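Local coordinates for PHD finger protein 3 (Homo sapiens, PDB 6IC9) that reads the phosphorylated C-terminal domain of RNA polymerase II through its SPOC domain, and regulates neuronal gene expression, at residues I14-P22 with L41-V51; F95-V106 with D116-A124. All blocks are in the same frame, centred on the assembly; numbering follows the deposited sequence. Where two conformers were deposited one is given.

Interaction 1: I14-P22 with L41-V51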
loop_
_atom_site.group_PDB
_atom_site.type_symbol
_atom_site.label_atom_id
_atom_site.label_comp_id
_atom_site.label_asym_id
_atom_site.label_seq_id
_atom_site.Cartn_x
_atom_site.Cartn_y
_atom_site.Cartn_z
ATOM N N ILE A 14 11.512 4.417 5.648
ATOM C CA ILE A 14 11.072 5.785 5.389
ATOM C C ILE A 14 9.880 6.237 6.249
ATOM O O ILE A 14 9.532 7.434 6.223
ATOM C CB ILE A 14 10.763 5.971 3.888
ATOM C CG1 ILE A 14 9.730 4.954 3.429
ATOM C CG2 ILE A 14 11.991 5.637 3.094
ATOM C CD1 ILE A 14 8.297 5.366 3.690
ATOM N N TRP A 15 9.243 5.340 6.997
ATOM C CA TRP A 15 8.124 5.718 7.865
ATOM C C TRP A 15 7.879 4.581 8.843
ATOM O O TRP A 15 8.091 3.419 8.498
ATOM C CB TRP A 15 6.854 5.981 7.044
ATOM C CG TRP A 15 5.553 6.112 7.804
ATOM C CD1 TRP A 15 4.997 7.266 8.309
ATOM C CD2 TRP A 15 4.624 5.048 8.122
ATOM N NE1 TRP A 15 3.794 6.983 8.894
ATOM C CE2 TRP A 15 3.521 5.644 8.766
ATOM C CE3 TRP A 15 4.593 3.670 7.849
ATOM C CZ2 TRP A 15 2.421 4.903 9.222
ATOM C CZ3 TRP A 15 3.468 2.910 8.308
ATOM C CH2 TRP A 15 2.412 3.540 8.994
ATOM N N LYS A 16 7.480 4.925 10.068
ATOM C CA LYS A 16 7.124 3.927 11.084
ATOM C C LYS A 16 5.820 4.379 11.695
ATOM O O LYS A 16 5.684 5.546 12.090
ATOM C CB LYS A 16 8.188 3.785 12.200
ATOM C CG LYS A 16 7.869 2.713 13.248
ATOM C CD LYS A 16 8.836 2.918 14.444
ATOM C CE LYS A 16 8.563 2.007 15.595
ATOM N NZ LYS A 16 9.380 2.406 16.816
ATOM N N GLY A 17 4.832 3.512 11.707
ATOM C CA GLY A 17 3.542 3.948 12.198
ATOM C C GLY A 17 2.610 2.764 12.239
ATOM O O GLY A 17 3.040 1.631 12.049
ATOM N N PHE A 18 1.340 3.030 12.528
ATOM C CA PHE A 18 0.350 1.955 12.617
ATOM C C PHE A 18 -0.335 1.770 11.263
ATOM O O PHE A 18 -0.565 2.732 10.527
ATOM C CB PHE A 18 -0.735 2.287 13.645
ATOM C CG PHE A 18 -0.258 2.144 15.039
ATOM C CD1 PHE A 18 0.467 3.180 15.622
ATOM C CD2 PHE A 18 -0.410 0.938 15.734
ATOM C CE1 PHE A 18 0.955 3.054 16.953
ATOM C CE2 PHE A 18 0.073 0.819 17.091
ATOM C CZ PHE A 18 0.785 1.871 17.667
ATOM N N ILE A 19 -0.765 0.540 11.010
ATOM C CA ILE A 19 -1.865 0.270 10.116
ATOM C C ILE A 19 -3.036 -0.205 10.954
ATOM O O ILE A 19 -2.887 -1.098 11.797
ATOM C CB ILE A 19 -1.471 -0.775 9.059
ATOM C CG1 ILE A 19 -0.411 -0.154 8.132
ATOM C CG2 ILE A 19 -2.723 -1.222 8.320
ATOM C CD1 ILE A 19 0.089 -1.155 7.004
ATOM N N ASN A 20 -4.202 0.355 10.708
ATOM C CA ASN A 20 -5.336 0.095 11.588
ATOM C C ASN A 20 -6.539 -0.221 10.723
ATOM O O ASN A 20 -7.066 0.672 10.057
ATOM C CB ASN A 20 -5.611 1.296 12.510
ATOM C CG ASN A 20 -6.658 0.971 13.567
ATOM O OD1 ASN A 20 -7.308 -0.066 13.474
ATOM N ND2 ASN A 20 -6.794 1.834 14.592
ATOM N N MET A 21 -6.974 -1.490 10.718
ATOM C CA MET A 21 -8.208 -1.864 10.033
ATOM C C MET A 21 -9.203 -2.289 11.095
ATOM O O MET A 21 -9.094 -3.396 11.638
ATOM C CB MET A 21 -8.005 -3.003 9.015
ATOM C CG MET A 21 -9.275 -3.250 8.198
ATOM S SD MET A 21 -9.095 -4.420 6.867
ATOM C CE MET A 21 -10.701 -4.401 6.070
ATOM N N PRO A 22 -10.165 -1.443 11.436
ATOM C CA PRO A 22 -11.086 -1.751 12.537
ATOM C C PRO A 22 -11.780 -3.087 12.354
ATOM O O PRO A 22 -12.272 -3.415 11.262
ATOM C CB PRO A 22 -12.077 -0.575 12.504
ATOM C CG PRO A 22 -11.219 0.596 11.980
ATOM C CD PRO A 22 -10.292 -0.058 10.941
ATOM N N LEU A 41 7.994 10.814 2.173
ATOM C CA LEU A 41 6.933 9.954 2.680
ATOM C C LEU A 41 6.795 10.068 4.191
ATOM O O LEU A 41 5.692 9.939 4.723
ATOM C CB LEU A 41 7.184 8.499 2.261
ATOM C CG LEU A 41 6.617 8.132 0.894
ATOM C CD1 LEU A 41 6.913 6.645 0.650
ATOM C CD2 LEU A 41 5.103 8.458 0.780
ATOM N N THR A 42 7.894 10.340 4.893
ATOM C CA THR A 42 7.826 10.471 6.345
ATOM C C THR A 42 6.844 11.557 6.769
ATOM O O THR A 42 6.149 11.415 7.784
ATOM C CB THR A 42 9.222 10.764 6.878
ATOM O OG1 THR A 42 10.164 9.927 6.189
ATOM C CG2 THR A 42 9.272 10.499 8.380
ATOM N N GLU A 43 6.750 12.641 5.983
ATOM C CA GLU A 43 5.841 13.750 6.285
ATOM C C GLU A 43 4.460 13.553 5.700
ATOM O O GLU A 43 3.506 14.189 6.150
ATOM C CB GLU A 43 6.413 15.072 5.724
ATOM C CG GLU A 43 7.871 15.231 6.020
ATOM C CD GLU A 43 8.586 16.171 5.059
ATOM O OE1 GLU A 43 7.940 17.051 4.440
ATOM O OE2 GLU A 43 9.808 16.002 4.927
ATOM N N ASP A 44 4.329 12.694 4.710
ATOM C CA ASP A 44 3.088 12.559 3.968
ATOM C C ASP A 44 2.206 11.413 4.458
ATOM O O ASP A 44 1.088 11.267 3.960
ATOM C CB ASP A 44 3.412 12.308 2.486
ATOM C CG ASP A 44 3.874 13.567 1.748
ATOM O OD1 ASP A 44 3.779 14.671 2.334
ATOM O OD2 ASP A 44 4.320 13.428 0.576
ATOM N N LEU A 45 2.709 10.556 5.360
ATOM C CA LEU A 45 1.892 9.463 5.884
ATOM C C LEU A 45 1.494 9.783 7.316
ATOM O O LEU A 45 2.327 10.297 8.084
ATOM C CB LEU A 45 2.655 8.134 5.845
ATOM C CG LEU A 45 2.901 7.635 4.409
ATOM C CD1 LEU A 45 3.907 6.547 4.433
ATOM C CD2 LEU A 45 1.589 7.177 3.690
ATOM N N PRO A 46 0.231 9.552 7.679
ATOM C CA PRO A 46 -0.208 9.795 9.065
ATOM C C PRO A 46 0.476 8.831 10.032
ATOM O O PRO A 46 1.127 7.853 9.632
ATOM C CB PRO A 46 -1.718 9.560 9.013
ATOM C CG PRO A 46 -1.861 8.470 7.897
ATOM C CD PRO A 46 -0.769 8.816 6.871
ATOM N N ASP A 47 0.320 9.122 11.348
ATOM C CA ASP A 47 0.804 8.197 12.380
ATOM C C ASP A 47 0.162 6.811 12.261
ATOM O O ASP A 47 0.764 5.805 12.639
ATOM C CB ASP A 47 0.475 8.756 13.800
ATOM C CG ASP A 47 1.384 9.895 14.227
ATOM O OD1 ASP A 47 2.313 10.255 13.496
ATOM O OD2 ASP A 47 1.155 10.429 15.343
ATOM N N SER A 48 -1.105 6.759 11.890
ATOM C CA SER A 48 -1.865 5.525 11.793
ATOM C C SER A 48 -2.622 5.588 10.486
ATOM O O SER A 48 -3.430 6.494 10.296
ATOM C CB SER A 48 -2.842 5.356 12.956
ATOM O OG SER A 48 -3.604 4.184 12.735
ATOM N N ILE A 49 -2.310 4.669 9.570
ATOM C CA ILE A 49 -3.051 4.539 8.321
ATOM C C ILE A 49 -4.329 3.779 8.611
ATOM O O ILE A 49 -4.268 2.606 8.997
ATOM C CB ILE A 49 -2.229 3.785 7.269
ATOM C CG1 ILE A 49 -0.956 4.544 6.958
ATOM C CG2 ILE A 49 -3.127 3.496 6.000
ATOM C CD1 ILE A 49 0.026 3.751 6.104
ATOM N N GLN A 50 -5.484 4.438 8.420
ATOM C CA GLN A 50 -6.794 3.846 8.690
ATOM C C GLN A 50 -7.284 3.144 7.440
ATOM O O GLN A 50 -7.519 3.791 6.425
ATOM C CB GLN A 50 -7.830 4.906 9.074
ATOM C CG GLN A 50 -7.446 5.658 10.338
ATOM C CD GLN A 50 -7.379 4.749 11.567
ATOM O OE1 GLN A 50 -8.217 3.825 11.762
ATOM N NE2 GLN A 50 -6.377 5.001 12.402
ATOM N N VAL A 51 -7.449 1.839 7.509
ATOM C CA VAL A 51 -7.957 1.120 6.338
ATOM C C VAL A 51 -9.485 1.185 6.371
ATOM O O VAL A 51 -10.124 0.626 7.275
ATOM C CB VAL A 51 -7.454 -0.324 6.331
ATOM C CG1 VAL A 51 -7.941 -1.049 5.061
ATOM C CG2 VAL A 51 -5.938 -0.348 6.482
#
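A chi1 of 168° swings the Trp15 indole along the 41-51 segment, where the backbone of Leu45 sets its CB over one indole face. Leu45 CB sits 3.7 Å from the centroid of the five-membered ring of Trp15, a CH-pi contact. At the ring edge Trp15 NE1 donates to Pro46 O (2.9 Å); the bond is bent, and the donor stands above the carbonyl plane. Further along, Trp15 CH2 meets Ile49 CD1 at 3.8 Å. A leucine in place of Trp15 would probably leave Pro46 O without this donor and open a gap beside Leu45 and Ile49. On the N-terminal side, Thr42 OG1 donates to Ile14 O (2.6 Å), and Ile14 CD1 packs against Leu41 CD1. Beyond the indole, Phe18 N donates to Asp47 O, Ile49 N to Phe18 O, Asn20 N to Ile49 O and Val51 N to Asn20 O, all at 2.8 Å. On the buried side Ile19 CG2 touches Val51 CG2 at 3.8 Å; on the other the Asn20 and Gln50 side chains run side by side, their amide planes 63° apart. These four bonds, the first to loop residue Asp47, make a parallel pairing that joins the first and last strands in the sheet order of the SPOC domain.

Interaction 2: F95-V106 with D116-A124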
loop_
_atom_site.group_PDB
_atom_site.type_symbol
_atom_site.label_atom_id
_atom_site.label_comp_id
_atom_site.label_asym_id
_atom_site.label_seq_id
_atom_site.Cartn_x
_atom_site.Cartn_y
_atom_site.Cartn_z
ATOM N N PHE A 95 -2.848 -9.447 6.011
ATOM C CA PHE A 95 -2.494 -10.090 4.735
ATOM C C PHE A 95 -3.548 -11.138 4.328
ATOM O O PHE A 95 -4.028 -11.143 3.200
ATOM C CB PHE A 95 -1.132 -10.795 4.857
ATOM C CG PHE A 95 -0.777 -11.570 3.603
ATOM C CD1 PHE A 95 -1.152 -12.877 3.430
ATOM C CD2 PHE A 95 -0.145 -10.922 2.569
ATOM C CE1 PHE A 95 -0.850 -13.568 2.233
ATOM C CE2 PHE A 95 0.158 -11.610 1.373
ATOM C CZ PHE A 95 -0.197 -12.920 1.225
ATOM N N ALA A 96 -3.898 -12.036 5.254
ATOM C CA ALA A 96 -4.863 -13.096 4.960
ATOM C C ALA A 96 -6.241 -12.528 4.635
ATOM O O ALA A 96 -6.970 -13.071 3.776
ATOM C CB ALA A 96 -4.963 -14.079 6.141
ATOM N N TYR A 97 -6.628 -11.463 5.326
ATOM C CA TYR A 97 -7.929 -10.845 5.069
ATOM C C TYR A 97 -8.066 -10.500 3.598
ATOM O O TYR A 97 -9.063 -10.844 2.944
ATOM C CB TYR A 97 -8.087 -9.571 5.934
ATOM C CG TYR A 97 -9.404 -8.886 5.621
ATOM C CD1 TYR A 97 -10.522 -9.168 6.361
ATOM C CD2 TYR A 97 -9.522 -7.992 4.527
ATOM C CE1 TYR A 97 -11.743 -8.596 6.054
ATOM C CE2 TYR A 97 -10.739 -7.435 4.187
ATOM C CZ TYR A 97 -11.845 -7.728 4.981
ATOM O OH TYR A 97 -13.056 -7.162 4.641
ATOM N N PHE A 98 -7.088 -9.760 3.070
ATOM C CA PHE A 98 -7.185 -9.299 1.691
ATOM C C PHE A 98 -6.787 -10.385 0.705
ATOM O O PHE A 98 -7.339 -10.454 -0.414
ATOM C CB PHE A 98 -6.284 -8.058 1.482
ATOM C CG PHE A 98 -6.859 -6.838 2.101
ATOM C CD1 PHE A 98 -8.028 -6.306 1.584
ATOM C CD2 PHE A 98 -6.322 -6.307 3.273
ATOM C CE1 PHE A 98 -8.638 -5.210 2.182
ATOM C CE2 PHE A 98 -6.927 -5.191 3.875
ATOM C CZ PHE A 98 -8.099 -4.665 3.332
ATOM N N SER A 99 -5.802 -11.227 1.064
ATOM C CA SER A 99 -5.388 -12.272 0.125
ATOM C C SER A 99 -6.530 -13.233 -0.154
ATOM O O SER A 99 -6.779 -13.593 -1.311
ATOM C CB SER A 99 -4.197 -13.051 0.696
ATOM O OG SER A 99 -3.709 -13.933 -0.286
ATOM N N SER A 100 -7.242 -13.640 0.897
ATOM C CA SER A 100 -8.309 -14.635 0.756
ATOM C C SER A 100 -9.462 -14.100 -0.082
ATOM O O SER A 100 -10.023 -14.824 -0.914
ATOM C CB SER A 100 -8.810 -15.074 2.150
ATOM O OG SER A 100 -9.382 -14.001 2.921
ATOM N N ARG A 101 -9.781 -12.824 0.069
ATOM C CA ARG A 101 -10.855 -12.164 -0.667
ATOM C C ARG A 101 -10.447 -11.600 -2.029
ATOM O O ARG A 101 -11.331 -11.141 -2.781
ATOM C CB ARG A 101 -11.431 -11.044 0.220
ATOM C CG ARG A 101 -12.026 -11.559 1.540
ATOM C CD ARG A 101 -12.402 -10.447 2.511
ATOM N NE ARG A 101 -13.085 -10.924 3.706
ATOM C CZ ARG A 101 -12.508 -11.601 4.683
ATOM N NH1 ARG A 101 -11.197 -11.896 4.626
ATOM N NH2 ARG A 101 -13.235 -11.960 5.722
ATOM N N LYS A 102 -9.170 -11.681 -2.405
ATOM C CA LYS A 102 -8.669 -11.119 -3.656
ATOM C C LYS A 102 -9.111 -9.667 -3.764
ATOM O O LYS A 102 -9.766 -9.252 -4.728
ATOM C CB LYS A 102 -9.137 -11.934 -4.869
ATOM C CG LYS A 102 -8.719 -13.403 -4.784
ATOM C CD LYS A 102 -9.366 -14.230 -5.908
ATOM C CE LYS A 102 -8.941 -15.699 -5.804
ATOM N NZ LYS A 102 -7.461 -15.800 -5.972
ATOM N N ARG A 103 -8.796 -8.906 -2.713
ATOM C CA ARG A 103 -9.096 -7.486 -2.682
ATOM C C ARG A 103 -7.822 -6.758 -2.295
ATOM O O ARG A 103 -6.880 -7.354 -1.758
ATOM C CB ARG A 103 -10.230 -7.149 -1.662
ATOM C CG ARG A 103 -11.632 -7.751 -2.038
ATOM C CD ARG A 103 -12.197 -7.075 -3.284
ATOM N NE ARG A 103 -13.552 -7.535 -3.613
ATOM C CZ ARG A 103 -13.807 -8.568 -4.417
ATOM N NH1 ARG A 103 -12.809 -9.262 -4.926
ATOM N NH2 ARG A 103 -15.056 -8.935 -4.691
ATOM N N TYR A 104 -7.832 -5.457 -2.535
ATOM C CA TYR A 104 -6.865 -4.553 -1.936
ATOM C C TYR A 104 -7.548 -3.719 -0.852
ATOM O O TYR A 104 -8.762 -3.483 -0.881
ATOM C CB TYR A 104 -6.246 -3.602 -2.987
ATOM C CG TYR A 104 -5.455 -4.277 -4.101
ATOM C CD1 TYR A 104 -5.014 -5.635 -3.993
ATOM C CD2 TYR A 104 -5.132 -3.567 -5.264
ATOM C CE1 TYR A 104 -4.317 -6.252 -5.041
ATOM C CE2 TYR A 104 -4.406 -4.191 -6.307
ATOM C CZ TYR A 104 -4.009 -5.524 -6.175
ATOM O OH TYR A 104 -3.290 -6.141 -7.183
ATOM N N GLY A 105 -6.753 -3.209 0.080
ATOM C CA GLY A 105 -7.274 -2.275 1.086
ATOM C C GLY A 105 -7.204 -0.842 0.571
ATOM O O GLY A 105 -6.298 -0.484 -0.195
ATOM N N VAL A 106 -8.118 0.003 1.058
ATOM C CA VAL A 106 -8.155 1.436 0.718
ATOM C C VAL A 106 -7.926 2.259 1.979
ATOM O O VAL A 106 -8.677 2.114 2.957
ATOM C CB VAL A 106 -9.496 1.827 0.074
ATOM C CG1 VAL A 106 -9.417 3.302 -0.392
ATOM C CG2 VAL A 106 -9.796 0.886 -1.128
ATOM N N ASP A 116 -4.311 8.879 -3.039
ATOM C CA ASP A 116 -4.814 7.522 -2.795
ATOM C C ASP A 116 -3.700 6.656 -2.229
ATOM O O ASP A 116 -2.524 6.838 -2.561
ATOM C CB ASP A 116 -5.291 6.766 -4.066
ATOM C CG ASP A 116 -6.186 7.596 -4.958
ATOM O OD1 ASP A 116 -5.653 8.227 -5.902
ATOM O OD2 ASP A 116 -7.395 7.582 -4.720
ATOM N N MET A 117 -4.080 5.729 -1.371
ATOM C CA MET A 117 -3.141 4.714 -0.923
ATOM C C MET A 117 -3.864 3.377 -0.826
ATOM O O MET A 117 -4.905 3.271 -0.168
ATOM C CB MET A 117 -2.502 5.092 0.413
ATOM C CG MET A 117 -1.499 4.025 0.861
ATOM S SD MET A 117 -0.425 4.746 2.137
ATOM C CE MET A 117 0.742 3.435 2.317
ATOM N N TYR A 118 -3.327 2.371 -1.494
ATOM C CA TYR A 118 -3.909 1.031 -1.477
ATOM C C TYR A 118 -2.943 0.061 -0.823
ATOM O O TYR A 118 -1.720 0.210 -0.933
ATOM C CB TYR A 118 -4.211 0.531 -2.899
ATOM C CG TYR A 118 -5.187 1.470 -3.606
ATOM C CD1 TYR A 118 -6.525 1.511 -3.212
ATOM C CD2 TYR A 118 -4.726 2.356 -4.604
ATOM C CE1 TYR A 118 -7.419 2.418 -3.826
ATOM C CE2 TYR A 118 -5.604 3.237 -5.249
ATOM C CZ TYR A 118 -6.925 3.270 -4.834
ATOM O OH TYR A 118 -7.756 4.151 -5.474
ATOM N N LEU A 119 -3.486 -0.950 -0.155
ATOM C CA LEU A 119 -2.693 -1.973 0.516
ATOM C C LEU A 119 -2.872 -3.260 -0.241
ATOM O O LEU A 119 -3.993 -3.773 -0.311
ATOM C CB LEU A 119 -3.150 -2.160 1.965
ATOM C CG LEU A 119 -2.253 -2.729 3.061
ATOM C CD1 LEU A 119 -1.006 -1.818 3.382
ATOM C CD2 LEU A 119 -3.142 -2.775 4.318
ATOM N N ILE A 120 -1.770 -3.796 -0.759
ATOM C CA ILE A 120 -1.754 -4.904 -1.696
ATOM C C ILE A 120 -1.128 -6.123 -1.017
ATOM O O ILE A 120 0.029 -6.066 -0.605
ATOM C CB ILE A 120 -0.971 -4.514 -2.958
ATOM C CG1 ILE A 120 -1.741 -3.415 -3.695
ATOM C CG2 ILE A 120 -0.762 -5.806 -3.851
ATOM C CD1 ILE A 120 -0.966 -2.840 -4.922
ATOM N N PRO A 121 -1.823 -7.247 -0.914
ATOM C CA PRO A 121 -1.158 -8.465 -0.438
ATOM C C PRO A 121 -0.379 -9.102 -1.587
ATOM O O PRO A 121 -0.923 -9.322 -2.674
ATOM C CB PRO A 121 -2.324 -9.344 0.011
ATOM C CG PRO A 121 -3.464 -8.932 -0.877
ATOM C CD PRO A 121 -3.278 -7.439 -1.106
ATOM N N LEU A 122 0.901 -9.342 -1.375
ATOM C CA LEU A 122 1.714 -10.047 -2.383
ATOM C C LEU A 122 2.206 -11.343 -1.768
ATOM O O LEU A 122 3.062 -11.318 -0.876
ATOM C CB LEU A 122 2.881 -9.199 -2.837
ATOM C CG LEU A 122 3.779 -9.904 -3.869
ATOM C CD1 LEU A 122 3.022 -9.870 -5.204
ATOM C CD2 LEU A 122 5.098 -9.170 -3.960
ATOM N N GLY A 123 1.634 -12.466 -2.207
ATOM C CA GLY A 123 2.081 -13.762 -1.716
ATOM C C GLY A 123 3.528 -14.056 -2.081
ATOM O O GLY A 123 4.047 -13.570 -3.089
ATOM N N ALA A 124 4.196 -14.810 -1.202
ATOM C CA ALA A 124 5.620 -15.125 -1.386
ATOM C C ALA A 124 5.890 -15.779 -2.753
ATOM O O ALA A 124 6.920 -15.514 -3.374
ATOM C CB ALA A 124 6.103 -16.042 -0.251
#
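Strand 104-106 runs antiparallel to strand 116-122, their axes 4.4 Å apart at the closest, while helix 95-101 crosses the same strand at 78°. Gly105 and Leu119 form a hydrogen-bonded pair: Gly105 N gives a nearly straight bond (2.8 Å, 165°) to a lone pair of Leu119 O, and Leu119 N returns one to Gly105 O. Val106 and Tyr118 are the adjoining non-hydrogen-bonded pair, with Val106 CG2 in the plane of the phenol at its edge, 3.9 Å from Tyr118 CE1. Tyr104 turns its ring face to Ile120, whose CG1 stands 3.6 Å from the ring centroid and only 7° off the normal, a centred CH-pi contact. The Tyr104 hydroxyl is hydrogen-bonded to Trp61 NE1 on helix 57-70, which ties the far end of the phenol to that helix. The two strands form a beta hairpin of the SPOC domain, and the helix reaches it through a Schellman motif at Lys102. Pro121, on the strand, turns its ring to the helix. Pro121 CB meets Phe95 CE2 at 3.6 Å, Pro121 CG meets Phe98 CB at 3.8 Å, and Pro121 CD lies beside Arg103 O and Tyr104 CD1. Phe95 extends its ring toward the strand end, where Gly123 CA comes to the ring edge at Phe95 CZ (3.8 Å). One ring face of Phe98 lies against Gly105 N, which is offset toward the rim. Beyond the paired residues, Asp116 OD2 is hydrogen-bonded to the bound peptide, and Val106 and Tyr118 pack against it.

Overall arrangement
From the N terminus, interaction 1 closes first, bringing strand 15-21 to helix 41-44 and strand 48-51 around a connection that includes strand 25-35. The chain then runs through helix 57-70 and strand 73-82 before interaction 2 joins the end of helix 85-101 and strand 104-107 to strand 114-122 across a connection about half as long. The two contacts follow in series, neither nested nor crossed. Their centres lie about 16 Å apart, yet they share one sheet, in which strands 48-55 and 104-107 are neighbours. They also touch directly: Met21 packs on Tyr97 and Phe98, Ile19 on Leu119 and Leu45 on Met117, tying the sheet closure to the helix and hairpin.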